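Local coordinates for protein monooxygenase (Agrobacterium tumefaciens, PDB 2I7G) that probably catalyses a flavin-dependent oxygenation, as a TIM-barrel member of the luciferase-like monooxygenase family, at residues Ala30-Asn35 and Ala45-Glu50. Sequence-based numbering, arbitrary orientation. Where two conformers were deposited one is given.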
ATOM      1  N   ALA B  30       1.048  16.087   1.230  1.00 23.56           N
ATOM      2  CA  ALA B  30       1.915  15.895   0.070  1.00 24.66           C
ATOM      3  C   ALA B  30       1.298  16.599  -1.147  1.00 23.94           C
ATOM      4  O   ALA B  30       1.010  15.984  -2.182  1.00 23.55           O
ATOM      5  CB  ALA B  30       2.134  14.390  -0.197  1.00 23.61           C
ATOM      6  N   ASP B  31       1.118  17.909  -0.994  1.00 23.80           N
ATOM      7  CA  ASP B  31       0.670  18.833  -2.056  1.00 24.92           C
ATOM      8  C   ASP B  31       1.636  18.800  -3.235  1.00 24.33           C
ATOM      9  O   ASP B  31       2.851  18.709  -3.062  1.00 23.97           O
ATOM     10  CB  ASP B  31       0.629  20.264  -1.480  1.00 26.02           C
ATOM     11  CG  ASP B  31      -0.073  20.341  -0.096  1.00 29.68           C
ATOM     12  OD1 ASP B  31      -0.873  21.277   0.109  1.00 32.87           O
ATOM     13  OD2 ASP B  31       0.142  19.470   0.784  1.00 36.54           O
ATOM     14  N   VAL B  32       1.072  18.898  -4.431  1.00 24.04           N
ATOM     15  CA  VAL B  32       1.820  19.086  -5.655  1.00 25.06           C
ATOM     16  C   VAL B  32       1.281  20.295  -6.450  1.00 25.59           C
ATOM     17  O   VAL B  32       0.163  20.800  -6.216  1.00 24.65           O
ATOM     18  CB  VAL B  32       1.812  17.803  -6.555  1.00 24.58           C
ATOM     19  CG1 VAL B  32       2.471  16.628  -5.786  1.00 26.08           C
ATOM     20  CG2 VAL B  32       0.383  17.421  -6.992  1.00 24.91           C
ATOM     21  N   ASN B  33       2.092  20.739  -7.394  1.00 27.16           N
ATOM     22  CA  ASN B  33       1.648  21.720  -8.358  1.00 28.33           C
ATOM     23  C   ASN B  33       0.575  21.096  -9.249  1.00 29.60           C
ATOM     24  O   ASN B  33       0.844  20.106  -9.934  1.00 29.25           O
ATOM     25  CB  ASN B  33       2.813  22.215  -9.196  1.00 28.17           C
ATOM     26  CG  ASN B  33       2.438  23.435 -10.024  1.00 30.29           C
ATOM     27  OD1 ASN B  33       1.257  23.656 -10.322  1.00 29.59           O
ATOM     28  ND2 ASN B  33       3.428  24.233 -10.390  1.00 30.05           N
ATOM     29  N   PRO B  34      -0.644  21.665  -9.231  1.00 30.96           N
ATOM     30  CA  PRO B  34      -1.714  21.122 -10.043  1.00 32.55           C
ATOM     31  C   PRO B  34      -1.481  21.458 -11.527  1.00 33.36           C
ATOM     32  O   PRO B  34      -2.144  20.887 -12.373  1.00 34.46           O
ATOM     33  CB  PRO B  34      -2.951  21.866  -9.524  1.00 32.86           C
ATOM     34  CG  PRO B  34      -2.426  23.190  -9.049  1.00 32.89           C
ATOM     35  CD  PRO B  34      -1.053  22.882  -8.494  1.00 32.19           C
ATOM     36  N   ASN B  35      -0.529  22.348 -11.815  1.00 34.07           N
ATOM     37  CA  ASN B  35      -0.208  22.785 -13.202  1.00 35.45           C
ATOM     38  C   ASN B  35       1.295  22.590 -13.473  1.00 35.07           C
ATOM     39  O   ASN B  35       2.015  23.570 -13.722  1.00 34.46           O
ATOM     40  CB  ASN B  35      -0.583  24.273 -13.423  1.00 36.60           C
ATOM     41  CG  ASN B  35      -2.077  24.554 -13.218  1.00 40.68           C
ATOM     42  OD1 ASN B  35      -2.470  25.326 -12.319  1.00 43.56           O
ATOM     43  ND2 ASN B  35      -2.916  23.925 -14.043  1.00 44.15           N
ATOM     44  N   ALA B  45       6.204  11.910  -8.933  1.00 20.73           N
ATOM     45  CA  ALA B  45       7.430  11.128  -8.657  1.00 21.70           C
ATOM     46  C   ALA B  45       8.383  11.993  -7.810  1.00 21.99           C
ATOM     47  O   ALA B  45       8.872  11.547  -6.756  1.00 22.32           O
ATOM     48  CB  ALA B  45       8.093  10.659  -9.991  1.00 21.60           C
ATOM     49  N   ARG B  46       8.597  13.233  -8.218  0.60 21.46           N
ATOM     50  CA  ARG B  46       9.470  14.127  -7.459  0.60 22.34           C
ATOM     51  C   ARG B  46       8.890  14.416  -6.072  0.60 21.53           C
ATOM     52  O   ARG B  46       9.614  14.434  -5.080  0.60 22.06           O
ATOM     53  CB  ARG B  46       9.686  15.430  -8.206  0.60 22.27           C
ATOM     54  CG  ARG B  46      10.716  16.383  -7.604  0.60 24.67           C
ATOM     55  CD  ARG B  46      10.752  17.703  -8.406  0.60 24.03           C
ATOM     56  NE  ARG B  46      10.428  17.470  -9.818  0.60 32.60           N
ATOM     57  CZ  ARG B  46       9.367  17.961 -10.453  0.60 32.85           C
ATOM     58  NH1 ARG B  46       8.522  18.752  -9.817  0.60 37.02           N
ATOM     59  NH2 ARG B  46       9.159  17.658 -11.727  0.60 33.85           N
ATOM     60  N   ARG B  47       7.583  14.664  -6.002  1.00 21.60           N
ATOM     61  CA  ARG B  47       6.980  14.933  -4.685  1.00 21.84           C
ATOM     62  C   ARG B  47       7.180  13.758  -3.721  1.00 22.48           C
ATOM     63  O   ARG B  47       7.507  13.961  -2.532  1.00 20.28           O
ATOM     64  CB  ARG B  47       5.499  15.303  -4.785  1.00 21.20           C
ATOM     65  CG  ARG B  47       4.913  15.711  -3.424  1.00 20.77           C
ATOM     66  CD  ARG B  47       5.543  17.042  -2.875  1.00 21.08           C
ATOM     67  NE  ARG B  47       5.146  17.446  -1.503  1.00 24.30           N
ATOM     68  CZ  ARG B  47       5.738  16.997  -0.380  1.00 25.30           C
ATOM     69  NH1 ARG B  47       6.750  16.115  -0.436  1.00 26.99           N
ATOM     70  NH2 ARG B  47       5.351  17.435   0.815  1.00 27.05           N
ATOM     71  N   LEU B  48       7.027  12.532  -4.220  1.00 21.70           N
ATOM     72  CA  LEU B  48       7.148  11.375  -3.317  1.00 21.55           C
ATOM     73  C   LEU B  48       8.621  11.141  -2.911  1.00 21.49           C
ATOM     74  O   LEU B  48       8.899  10.734  -1.791  1.00 22.06           O
ATOM     75  CB  LEU B  48       6.529  10.137  -3.958  1.00 21.82           C
ATOM     76  CG  LEU B  48       4.989  10.186  -3.977  1.00 22.10           C
ATOM     77  CD1 LEU B  48       4.507   8.841  -4.543  1.00 25.45           C
ATOM     78  CD2 LEU B  48       4.409  10.385  -2.536  1.00 23.46           C
ATOM     79  N   ARG B  49       9.553  11.371  -3.835  0.50 21.61           N
ATOM     80  CA  ARG B  49      10.972  11.310  -3.480  0.50 22.80           C
ATOM     81  C   ARG B  49      11.262  12.324  -2.357  0.50 22.41           C
ATOM     82  O   ARG B  49      11.861  11.972  -1.325  0.50 22.09           O
ATOM     83  CB  ARG B  49      11.874  11.544  -4.703  0.50 22.72           C
ATOM     84  CG  ARG B  49      13.312  11.950  -4.322  0.50 23.91           C
ATOM     85  CD  ARG B  49      14.336  11.819  -5.441  0.50 24.60           C
ATOM     86  NE  ARG B  49      13.992  12.577  -6.642  0.50 29.37           N
ATOM     87  CZ  ARG B  49      13.941  13.901  -6.733  0.50 30.89           C
ATOM     88  NH1 ARG B  49      14.197  14.663  -5.679  0.50 31.36           N
ATOM     89  NH2 ARG B  49      13.629  14.463  -7.898  0.50 31.14           N
ATOM     90  N   GLU B  50      10.792  13.561  -2.537  1.00 21.94           N
ATOM     91  CA  GLU B  50      10.963  14.597  -1.513  1.00 21.95           C
ATOM     92  C   GLU B  50      10.288  14.212  -0.175  1.00 21.43           C
ATOM     93  O   GLU B  50      10.880  14.397   0.914  1.00 22.22           O
ATOM     94  CB  GLU B  50      10.426  15.927  -2.046  1.00 20.82           C
ATOM     95  CG  GLU B  50      11.379  16.600  -2.988  1.00 25.26           C
ATOM     96  CD  GLU B  50      10.726  17.766  -3.753  1.00 30.54           C
ATOM     97  OE1 GLU B  50       9.483  17.998  -3.638  1.00 34.55           O
ATOM     98  OE2 GLU B  50      11.477  18.392  -4.528  1.00 35.48           O
TER
HETATM   99  O   HOH W   1       3.263  19.315   0.861  1.00 32.66           O
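Arg47 carries nearly all of this contact: its CB and CG meet Val32 CG1, its CD and NE meet Asp31 O, and one face of its guanidinium lies over Ala30 CA. The tight part begins with aliphatic packing, Val32 CG1 sitting 3.5 Å from Arg47 CB and equally near CG, and the two side chains run at a slant to each other. With CG anti to the backbone N (chi1 -175°) and a bend at the next bond (chi2 66°), the arginine turns along the loop instead of pointing straight out from the helix. On the same tight side its NE thereby reaches Asp31 O at 3.0 Å, at the guanidinium edge, but the N-H...O angle of 127° makes this a weak hydrogen bond. Ala30 CA is 3.8 Å from Arg47 NH2.

The looser side is hydrated. Water 1 accepts from Arg47 NH2 (2.8 Å), in the guanidinium plane. The same water donates to Asp31 OD2 (3.1 Å). It thus bridges opposite charges, Asp31 OD2 and Arg47 NH2 standing 5.6 Å apart. Each charge has a direct partner besides: Arg47 NH1 pairs with Glu54, Asp31 OD1 with Arg281. Farther along the loop, Asn33 OD1 closes an Asx turn by accepting from Asn35 N.

In the TIM barrel, the contact lies where the loop leaving strand 23-28 packs against helix 40-60, while Leu48 of that helix packs on Leu121 of the second subunit.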